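Local coordinates for protein putative sulfatase yidJ (Bacteroides fragilis, PDB 2QZU) that probably hydrolyses sulfate esters as a metal-dependent arylsulfatase of the alkaline phosphatase superfamily, at residues A[128-133]-A[206-211]; A[210-215]-A[222-227]; A[292-297]-A[301-306]. All coordinates share one frame; numbering follows the deposited sequence.

Contact 1 (A[128-133]-A[206-211])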
loop_
_atom_site.group_PDB
_atom_site.type_symbol
_atom_site.label_atom_id
_atom_site.label_comp_id
_atom_site.label_asym_id
_atom_site.label_seq_id
_atom_site.Cartn_x
_atom_site.Cartn_y
_atom_site.Cartn_z
ATOM N N GLY A 128 13.489 6.486 -29.684
ATOM C CA GLY A 128 13.079 5.478 -28.716
ATOM C C GLY A 128 12.564 6.073 -27.411
ATOM O O GLY A 128 13.067 7.093 -26.944
ATOM N N TYR A 129 11.555 5.437 -26.824
ATOM C CA TYR A 129 10.986 5.897 -25.562
ATOM C C TYR A 129 10.744 4.686 -24.666
ATOM O O TYR A 129 10.061 3.742 -25.056
ATOM C CB TYR A 129 9.657 6.628 -25.799
ATOM C CG TYR A 129 9.166 7.410 -24.588
ATOM C CD1 TYR A 129 9.299 8.800 -24.532
ATOM C CD2 TYR A 129 8.604 6.761 -23.489
ATOM C CE1 TYR A 129 8.887 9.523 -23.414
ATOM C CE2 TYR A 129 8.187 7.480 -22.357
ATOM C CZ TYR A 129 8.336 8.859 -22.331
ATOM O OH TYR A 129 7.949 9.581 -21.225
ATOM N N ILE A 130 11.315 4.714 -23.467
ATOM C CA ILE A 130 11.158 3.613 -22.524
ATOM C C ILE A 130 10.666 4.168 -21.190
ATOM O O ILE A 130 11.264 5.094 -20.647
ATOM C CB ILE A 130 12.514 2.895 -22.283
ATOM C CG1 ILE A 130 13.084 2.381 -23.607
ATOM C CG2 ILE A 130 12.334 1.749 -21.298
ATOM C CD1 ILE A 130 14.510 1.876 -23.492
ATOM N N GLY A 131 9.573 3.620 -20.668
ATOM C CA GLY A 131 9.089 4.090 -19.381
ATOM C C GLY A 131 7.717 4.723 -19.348
ATOM O O GLY A 131 6.868 4.455 -20.200
ATOM N N LYS A 132 7.514 5.578 -18.350
ATOM C CA LYS A 132 6.249 6.270 -18.125
ATOM C C LYS A 132 6.015 7.420 -19.100
ATOM O O LYS A 132 6.869 8.291 -19.265
ATOM C CB LYS A 132 6.224 6.791 -16.684
ATOM C CG LYS A 132 4.980 7.562 -16.302
ATOM C CD LYS A 132 5.077 8.034 -14.860
ATOM C CE LYS A 132 3.903 8.927 -14.502
ATOM N NZ LYS A 132 4.032 9.466 -13.120
ATOM N N TRP A 133 4.845 7.413 -19.735
ATOM C CA TRP A 133 4.450 8.434 -20.713
ATOM C C TRP A 133 3.447 9.399 -20.069
ATOM O O TRP A 133 3.634 10.619 -20.078
ATOM C CB TRP A 133 3.818 7.728 -21.923
ATOM C CG TRP A 133 3.287 8.610 -23.015
ATOM C CD1 TRP A 133 2.002 8.644 -23.485
ATOM C CD2 TRP A 133 4.036 9.523 -23.828
ATOM N NE1 TRP A 133 1.908 9.517 -24.545
ATOM C CE2 TRP A 133 3.142 10.071 -24.777
ATOM C CE3 TRP A 133 5.377 9.930 -23.850
ATOM C CZ2 TRP A 133 3.545 11.005 -25.740
ATOM C CZ3 TRP A 133 5.783 10.864 -24.811
ATOM C CH2 TRP A 133 4.864 11.389 -25.742
ATOM N N SER A 206 18.063 -1.887 -18.613
ATOM C CA SER A 206 18.494 -3.002 -19.450
ATOM C C SER A 206 18.027 -2.820 -20.890
ATOM O O SER A 206 18.772 -3.103 -21.826
ATOM C CB SER A 206 17.969 -4.330 -18.907
ATOM O OG SER A 206 18.625 -4.660 -17.700
ATOM N N LYS A 207 16.797 -2.341 -21.070
ATOM C CA LYS A 207 16.276 -2.129 -22.417
ATOM C C LYS A 207 16.960 -0.924 -23.067
ATOM O O LYS A 207 17.149 -0.892 -24.284
ATOM C CB LYS A 207 14.759 -1.914 -22.387
ATOM C CG LYS A 207 13.966 -3.082 -21.804
ATOM C CD LYS A 207 14.248 -4.406 -22.516
ATOM C CE LYS A 207 13.745 -4.404 -23.954
ATOM N NZ LYS A 207 13.951 -5.726 -24.618
ATOM N N ALA A 208 17.326 0.067 -22.258
ATOM C CA ALA A 208 18.008 1.251 -22.780
ATOM C C ALA A 208 19.395 0.847 -23.273
ATOM O O ALA A 208 19.879 1.360 -24.279
ATOM C CB ALA A 208 18.128 2.318 -21.697
ATOM N N ILE A 209 20.026 -0.080 -22.556
ATOM C CA ILE A 209 21.353 -0.565 -22.925
ATOM C C ILE A 209 21.279 -1.306 -24.260
ATOM O O ILE A 209 22.123 -1.112 -25.133
ATOM C CB ILE A 209 21.926 -1.477 -21.811
ATOM C CG1 ILE A 209 22.260 -0.615 -20.587
ATOM C CG2 ILE A 209 23.161 -2.222 -22.305
ATOM C CD1 ILE A 209 22.715 -1.398 -19.373
ATOM N N GLU A 210 20.264 -2.146 -24.431
ATOM C CA GLU A 210 20.122 -2.859 -25.693
ATOM C C GLU A 210 19.939 -1.857 -26.830
ATOM O O GLU A 210 20.536 -2.008 -27.900
ATOM C CB GLU A 210 18.933 -3.817 -25.641
ATOM C CG GLU A 210 19.057 -4.849 -24.535
ATOM C CD GLU A 210 17.958 -5.887 -24.574
ATOM O OE1 GLU A 210 16.800 -5.519 -24.856
ATOM O OE2 GLU A 210 18.254 -7.070 -24.308
ATOM N N TYR A 211 19.124 -0.832 -26.599
ATOM C CA TYR A 211 18.891 0.183 -27.624
ATOM C C TYR A 211 20.203 0.881 -27.977
ATOM O O TYR A 211 20.543 1.042 -29.150
ATOM C CB TYR A 211 17.890 1.229 -27.129
ATOM C CG TYR A 211 17.480 2.208 -28.207
ATOM C CD1 TYR A 211 16.548 1.852 -29.177
ATOM C CD2 TYR A 211 18.036 3.484 -28.265
ATOM C CE1 TYR A 211 16.174 2.743 -30.180
ATOM C CE2 TYR A 211 17.671 4.385 -29.265
ATOM C CZ TYR A 211 16.740 4.005 -30.217
ATOM O OH TYR A 211 16.364 4.886 -31.206
#

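Contact 2 (A[210-215]-A[222-227])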
loop_
_atom_site.group_PDB
_atom_site.type_symbol
_atom_site.label_atom_id
_atom_site.label_comp_id
_atom_site.label_asym_id
_atom_site.label_seq_id
_atom_site.Cartn_x
_atom_site.Cartn_y
_atom_site.Cartn_z
ATOM N N GLU A 210 20.264 -2.146 -24.431
ATOM C CA GLU A 210 20.122 -2.859 -25.693
ATOM C C GLU A 210 19.939 -1.857 -26.830
ATOM O O GLU A 210 20.536 -2.008 -27.900
ATOM C CB GLU A 210 18.933 -3.817 -25.641
ATOM C CG GLU A 210 19.057 -4.849 -24.535
ATOM C CD GLU A 210 17.958 -5.887 -24.574
ATOM O OE1 GLU A 210 16.800 -5.519 -24.856
ATOM O OE2 GLU A 210 18.254 -7.070 -24.308
ATOM N N TYR A 211 19.124 -0.832 -26.599
ATOM C CA TYR A 211 18.891 0.183 -27.624
ATOM C C TYR A 211 20.203 0.881 -27.977
ATOM O O TYR A 211 20.543 1.042 -29.150
ATOM C CB TYR A 211 17.890 1.229 -27.129
ATOM C CG TYR A 211 17.480 2.208 -28.207
ATOM C CD1 TYR A 211 16.548 1.852 -29.177
ATOM C CD2 TYR A 211 18.036 3.484 -28.265
ATOM C CE1 TYR A 211 16.174 2.743 -30.180
ATOM C CE2 TYR A 211 17.671 4.385 -29.265
ATOM C CZ TYR A 211 16.740 4.005 -30.217
ATOM O OH TYR A 211 16.364 4.886 -31.206
ATOM N N ILE A 212 20.935 1.294 -26.949
ATOM C CA ILE A 212 22.210 1.974 -27.131
ATOM C C ILE A 212 23.234 1.100 -27.862
ATOM O O ILE A 212 23.951 1.584 -28.742
ATOM C CB ILE A 212 22.773 2.435 -25.766
ATOM C CG1 ILE A 212 21.888 3.563 -25.219
ATOM C CG2 ILE A 212 24.211 2.895 -25.918
ATOM C CD1 ILE A 212 22.185 3.968 -23.783
ATOM N N ASN A 213 23.300 -0.180 -27.506
ATOM C CA ASN A 213 24.229 -1.097 -28.162
ATOM C C ASN A 213 23.936 -1.120 -29.663
ATOM O O ASN A 213 24.851 -1.179 -30.484
ATOM C CB ASN A 213 24.077 -2.514 -27.600
ATOM C CG ASN A 213 24.637 -2.661 -26.195
ATOM O OD1 ASN A 213 24.419 -3.678 -25.533
ATOM N ND2 ASN A 213 25.366 -1.654 -25.733
ATOM N N GLY A 214 22.651 -1.064 -30.006
ATOM C CA GLY A 214 22.249 -1.088 -31.399
ATOM C C GLY A 214 22.561 0.170 -32.190
ATOM O O GLY A 214 22.372 0.194 -33.404
ATOM N N GLN A 215 23.038 1.212 -31.513
ATOM C CA GLN A 215 23.363 2.472 -32.177
ATOM C C GLN A 215 24.871 2.624 -32.371
ATOM O O GLN A 215 25.340 3.642 -32.882
ATOM C CB GLN A 215 22.859 3.664 -31.348
ATOM C CG GLN A 215 21.403 3.589 -30.904
ATOM C CD GLN A 215 20.445 3.387 -32.056
ATOM O OE1 GLN A 215 20.461 4.135 -33.031
ATOM N NE2 GLN A 215 19.597 2.368 -31.947
ATOM N N PHE A 222 20.578 9.405 -32.912
ATOM C CA PHE A 222 19.457 8.820 -32.189
ATOM C C PHE A 222 19.075 9.667 -30.984
ATOM O O PHE A 222 19.877 10.455 -30.473
ATOM C CB PHE A 222 19.775 7.390 -31.720
ATOM C CG PHE A 222 20.787 7.315 -30.604
ATOM C CD1 PHE A 222 22.152 7.293 -30.881
ATOM C CD2 PHE A 222 20.373 7.244 -29.275
ATOM C CE1 PHE A 222 23.092 7.195 -29.851
ATOM C CE2 PHE A 222 21.305 7.147 -28.238
ATOM C CZ PHE A 222 22.668 7.123 -28.527
ATOM N N ALA A 223 17.828 9.510 -30.557
ATOM C CA ALA A 223 17.300 10.196 -29.388
ATOM C C ALA A 223 16.575 9.121 -28.596
ATOM O O ALA A 223 15.737 8.400 -29.140
ATOM C CB ALA A 223 16.322 11.304 -29.796
ATOM N N LEU A 224 16.911 8.999 -27.318
ATOM C CA LEU A 224 16.274 8.008 -26.465
ATOM C C LEU A 224 15.829 8.648 -25.163
ATOM O O LEU A 224 16.583 9.394 -24.535
ATOM C CB LEU A 224 17.243 6.855 -26.153
ATOM C CG LEU A 224 16.786 5.824 -25.108
ATOM C CD1 LEU A 224 15.693 4.947 -25.699
ATOM C CD2 LEU A 224 17.968 4.959 -24.666
ATOM N N VAL A 225 14.592 8.375 -24.772
ATOM C CA VAL A 225 14.075 8.879 -23.512
ATOM C C VAL A 225 13.917 7.672 -22.596
ATOM O O VAL A 225 13.405 6.633 -23.014
ATOM C CB VAL A 225 12.683 9.547 -23.660
ATOM C CG1 VAL A 225 12.133 9.892 -22.281
ATOM C CG2 VAL A 225 12.779 10.795 -24.520
ATOM N N VAL A 226 14.388 7.798 -21.362
ATOM C CA VAL A 226 14.244 6.737 -20.376
ATOM C C VAL A 226 13.524 7.437 -19.222
ATOM O O VAL A 226 14.109 8.260 -18.524
ATOM C CB VAL A 226 15.612 6.190 -19.906
ATOM C CG1 VAL A 226 15.402 5.063 -18.909
ATOM C CG2 VAL A 226 16.406 5.684 -21.103
ATOM N N SER A 227 12.245 7.113 -19.059
ATOM C CA SER A 227 11.393 7.719 -18.042
ATOM C C SER A 227 11.105 6.737 -16.905
ATOM O O SER A 227 10.191 5.915 -16.996
ATOM C CB SER A 227 10.087 8.172 -18.705
ATOM O OG SER A 227 9.198 8.766 -17.778
#

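Contact 3 (A[292-297]-A[301-306])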
loop_
_atom_site.group_PDB
_atom_site.type_symbol
_atom_site.label_atom_id
_atom_site.label_comp_id
_atom_site.label_asym_id
_atom_site.label_seq_id
_atom_site.Cartn_x
_atom_site.Cartn_y
_atom_site.Cartn_z
ATOM N N ARG A 292 24.365 2.502 -15.164
ATOM C CA ARG A 292 24.433 1.428 -16.152
ATOM C C ARG A 292 24.266 1.988 -17.566
ATOM O O ARG A 292 24.954 1.572 -18.500
ATOM C CB ARG A 292 23.338 0.396 -15.882
ATOM C CG ARG A 292 23.477 -0.354 -14.567
ATOM C CD ARG A 292 22.283 -1.279 -14.379
ATOM N NE ARG A 292 22.163 -2.234 -15.477
ATOM C CZ ARG A 292 21.037 -2.868 -15.800
ATOM N NH1 ARG A 292 19.924 -2.643 -15.113
ATOM N NH2 ARG A 292 21.026 -3.736 -16.803
ATOM N N ILE A 293 23.343 2.934 -17.722
ATOM C CA ILE A 293 23.100 3.547 -19.030
ATOM C C ILE A 293 24.312 4.354 -19.489
ATOM O O ILE A 293 24.729 4.264 -20.649
ATOM C CB ILE A 293 21.853 4.462 -18.986
ATOM C CG1 ILE A 293 20.615 3.626 -18.641
ATOM C CG2 ILE A 293 21.663 5.166 -20.334
ATOM C CD1 ILE A 293 19.359 4.458 -18.375
ATOM N N ILE A 294 24.884 5.138 -18.581
ATOM C CA ILE A 294 26.050 5.943 -18.911
ATOM C C ILE A 294 27.196 5.031 -19.339
ATOM O O ILE A 294 27.895 5.314 -20.311
ATOM C CB ILE A 294 26.512 6.786 -17.702
ATOM C CG1 ILE A 294 25.409 7.764 -17.295
ATOM C CG2 ILE A 294 27.793 7.537 -18.046
ATOM C CD1 ILE A 294 24.920 8.652 -18.417
ATOM N N GLU A 295 27.373 3.927 -18.617
ATOM C CA GLU A 295 28.438 2.980 -18.933
ATOM C C GLU A 295 28.263 2.402 -20.333
ATOM O O GLU A 295 29.242 2.187 -21.047
ATOM C CB GLU A 295 28.469 1.843 -17.907
ATOM C CG GLU A 295 29.624 0.875 -18.100
ATOM C CD GLU A 295 29.659 -0.213 -17.043
ATOM O OE1 GLU A 295 29.732 0.125 -15.842
ATOM O OE2 GLU A 295 29.618 -1.407 -17.412
ATOM N N ALA A 296 27.016 2.151 -20.723
ATOM C CA ALA A 296 26.732 1.612 -22.049
ATOM C C ALA A 296 27.125 2.641 -23.103
ATOM O O ALA A 296 27.687 2.294 -24.146
ATOM C CB ALA A 296 25.253 1.264 -22.176
ATOM N N LEU A 297 26.829 3.909 -22.830
ATOM C CA LEU A 297 27.182 4.980 -23.755
ATOM C C LEU A 297 28.700 5.043 -23.924
ATOM O O LEU A 297 29.198 5.127 -25.044
ATOM C CB LEU A 297 26.659 6.328 -23.243
ATOM C CG LEU A 297 25.145 6.540 -23.326
ATOM C CD1 LEU A 297 24.782 7.862 -22.664
ATOM C CD2 LEU A 297 24.700 6.534 -24.795
ATOM N N ASN A 301 31.276 4.197 -27.237
ATOM C CA ASN A 301 31.853 5.447 -27.741
ATOM C C ASN A 301 30.745 6.400 -28.185
ATOM O O ASN A 301 30.880 7.121 -29.182
ATOM C CB ASN A 301 32.798 5.161 -28.911
ATOM C CG ASN A 301 34.111 4.546 -28.460
ATOM O OD1 ASN A 301 34.901 4.070 -29.275
ATOM N ND2 ASN A 301 34.352 4.562 -27.154
ATOM N N LEU A 302 29.650 6.389 -27.431
ATOM C CA LEU A 302 28.489 7.225 -27.715
ATOM C C LEU A 302 28.197 8.188 -26.570
ATOM O O LEU A 302 27.059 8.627 -26.405
ATOM C CB LEU A 302 27.256 6.349 -27.946
ATOM C CG LEU A 302 27.251 5.373 -29.124
ATOM C CD1 LEU A 302 26.007 4.481 -29.064
ATOM C CD2 LEU A 302 27.289 6.161 -30.423
ATOM N N PHE A 303 29.211 8.507 -25.772
ATOM C CA PHE A 303 29.013 9.413 -24.647
ATOM C C PHE A 303 29.479 10.830 -24.964
ATOM O O PHE A 303 28.791 11.801 -24.648
ATOM C CB PHE A 303 29.757 8.907 -23.403
ATOM C CG PHE A 303 29.551 9.769 -22.180
ATOM C CD1 PHE A 303 28.302 9.850 -21.571
ATOM C CD2 PHE A 303 30.604 10.513 -21.649
ATOM C CE1 PHE A 303 28.101 10.662 -20.455
ATOM C CE2 PHE A 303 30.414 11.330 -20.532
ATOM C CZ PHE A 303 29.159 11.402 -19.932
ATOM N N ASP A 304 30.642 10.946 -25.596
ATOM C CA ASP A 304 31.194 12.255 -25.913
ATOM C C ASP A 304 30.352 13.130 -26.828
ATOM O O ASP A 304 30.286 14.345 -26.624
ATOM C CB ASP A 304 32.595 12.122 -26.517
ATOM C CG ASP A 304 33.601 11.568 -25.538
ATOM O OD1 ASP A 304 33.332 11.606 -24.317
ATOM O OD2 ASP A 304 34.669 11.106 -25.992
ATOM N N ASN A 305 29.733 12.546 -27.851
ATOM C CA ASN A 305 28.927 13.371 -28.744
ATOM C C ASN A 305 27.447 13.118 -28.584
ATOM O O ASN A 305 26.697 13.037 -29.560
ATOM C CB ASN A 305 29.321 13.181 -30.209
ATOM C CG ASN A 305 28.764 14.285 -31.092
ATOM O OD1 ASN A 305 28.870 15.470 -30.754
ATOM N ND2 ASN A 305 28.171 13.909 -32.221
ATOM N N THR A 306 27.042 12.982 -27.328
ATOM C CA THR A 306 25.651 12.763 -26.981
ATOM C C THR A 306 25.321 13.703 -25.840
ATOM O O THR A 306 26.108 13.861 -24.908
ATOM C CB THR A 306 25.403 11.324 -26.492
ATOM O OG1 THR A 306 25.603 10.406 -27.572
ATOM C CG2 THR A 306 23.974 11.180 -25.954
#

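Contact 1 (A[128-133]-A[206-211])
Ile130 reaches from the strand to the helix with a single methyl group: its CD1 lies 3.6 Å from the backbone N of Ala208 and 4.1 Å from the CB of the same residue, and it also comes within 4.0 Å of Lys207 CB. The side chain is extended, with CG1 anti to its own carbonyl carbon (chi1 -58°) and CD1 carried on outward by a chi2 of 170°, which sets the methyl against the peptide joining Lys207 to Ala208. This is the tight, buried part of the contact. A second touch lies nearer the start of the strand, where the hydroxyl end of Tyr211 lies against bare backbone, with Tyr211 OH 3.6 Å from Gly128 N; the glycine puts no side chain between strand and ring. Strand 126-130 belongs to the large mixed sheet of the sulfatase fold, and helix 200-213 to a layer packed on one face of that sheet. The axes of 128-130 and 206-211 approach to 9.5 Å and run nearly antiparallel (165°). Ala208 also touches Val226 of the next strand and Ile293 of helix 267-299. Toward solvent the contact loosens at Lys207. Of its side chain CB alone touches Ile130; bends at chi2 and chi3 then turn the chain away, and Lys207 NZ makes a salt bridge with Glu210 OE1 at 2.9 Å, which probably keeps the ammonium at the helix surface, beside the exposed Glu210. Across the corner at Gly131, the Tyr129 hydroxyl donates to Lys132 O at 2.6 Å. Past that corner Lys132 NZ forms a salt bridge with Asp36 and a weak hydrogen bond with Ser76, the residue predicted to become 3-oxoalanine but an unmodified serine in this structure.

Contact 2 (A[210-215]-A[222-227])
An alpha-beta connection of the sulfatase core brings Tyr211, in the last part of helix 200-213, and Gln215 just after it back against Phe222 and Leu224 at the start of strand 222-228, an inner strand of the main sheet. The short intervening loop reverses the chain, and alternate strand residues point at the helix: Phe222 and Leu224 face it, whereas Ala223 faces away. Leu224 lays CD1 over one face of the Tyr211 ring in a CH-pi contact, 4.2 Å from the ring centroid and 28° off the normal. Its other methyl, CD2, touches Ile212 CG1, the two side chains crossing at about a right angle. Phe222 meets the same tyrosine differently: Phe222 CD2 comes to the edge of the Tyr211 ring, near its plane, 3.9 Å from Tyr211 CE2. Phe222 CG sits between the backbone N and the carbonyl carbon (chi1 71°), which turns one ring face to Gln215. Gln215 CG stands over that face, 3.9 Å from the Phe222 ring centroid, with Gln215 CB toward the CD1-CE1 side. A bend at chi2 folds the glutamine back toward the helix it follows, where Gln215 NE2 donates to Tyr211 O at 3.2 Å, with Tyr211 O almost in the amide plane. This bond fixes the rotation of the amide. Ile212 also touches Ile293 and Leu297 of helix 267-299, and Gln215 touches Leu302 in the loop after it. The folded glutamine sets its NE2 over the centre of the Tyr211 ring, 3.7 Å above the plane and on the face opposite Leu224 CD1, so that the ring is held between the two, while Gln215 OE1 lies 3.6 Å from Phe222 CB.

Contact 3 (A[292-297]-A[301-306])
Leu297 O accepts the one hydrogen bond between the segments, from Leu302 N at 2.7 Å with an N-H...O angle of 161°. The backbone N atoms of Asn301 and Phe303 lie near the same oxygen but at poor angles, so neither adds a bond. The Leu302 N to Leu297 O bond belongs to a Schellman motif that ends helix 267-299: Asn301, with positive phi (58°), is its C-prime residue, and its N bonds to Lys298 O. The chain is thereby turned off the helix and led toward strand 306-311 of the central sheet. Separately, within 301-306, the Thr306 hydroxyl donates to Leu302 O at 2.6 Å from above the carbonyl plane, closing over the type I turn Phe303-Thr306 from the residue before it. Apolar contacts back the turn. Leu297 CD2 reaches Leu302 CB at 4.1 Å, and Leu297 CB meets Phe303 CB at 4.0 Å. With its CG anti to the backbone N (chi1 -178°), Phe303 reaches back past Leu297 to Ile294, with Leu297 CD1 at the ring edge and Phe303 CE1 4.0 Å from Ile294 CG2. Lys298 makes a cation-pi contact with this ring, and Val308 touches Ile294, Leu297 and Phe303.

Overall arrangement
From the N terminus, strand 126-130 comes first of these segments, and contact 1 closes a long loop by setting helix 200-213 against it. Contact 2 begins on the residues where contact 1 ends and closes a much shorter loop, returning the chain from that helix to strand 222-228, which lies beside 126-130 in the main sheet. Contact 3 follows in series and is the most local, turning the end of helix 267-299 toward strand 306-311. None nests inside another. Helices 200-213 and 267-299 join the series: the Ser206 side chain probably hydrogen-bonds Arg292 between contacts 1 and 3, and Ile130 O meets Ser227 N across the neighbouring strands of contacts 1 and 2.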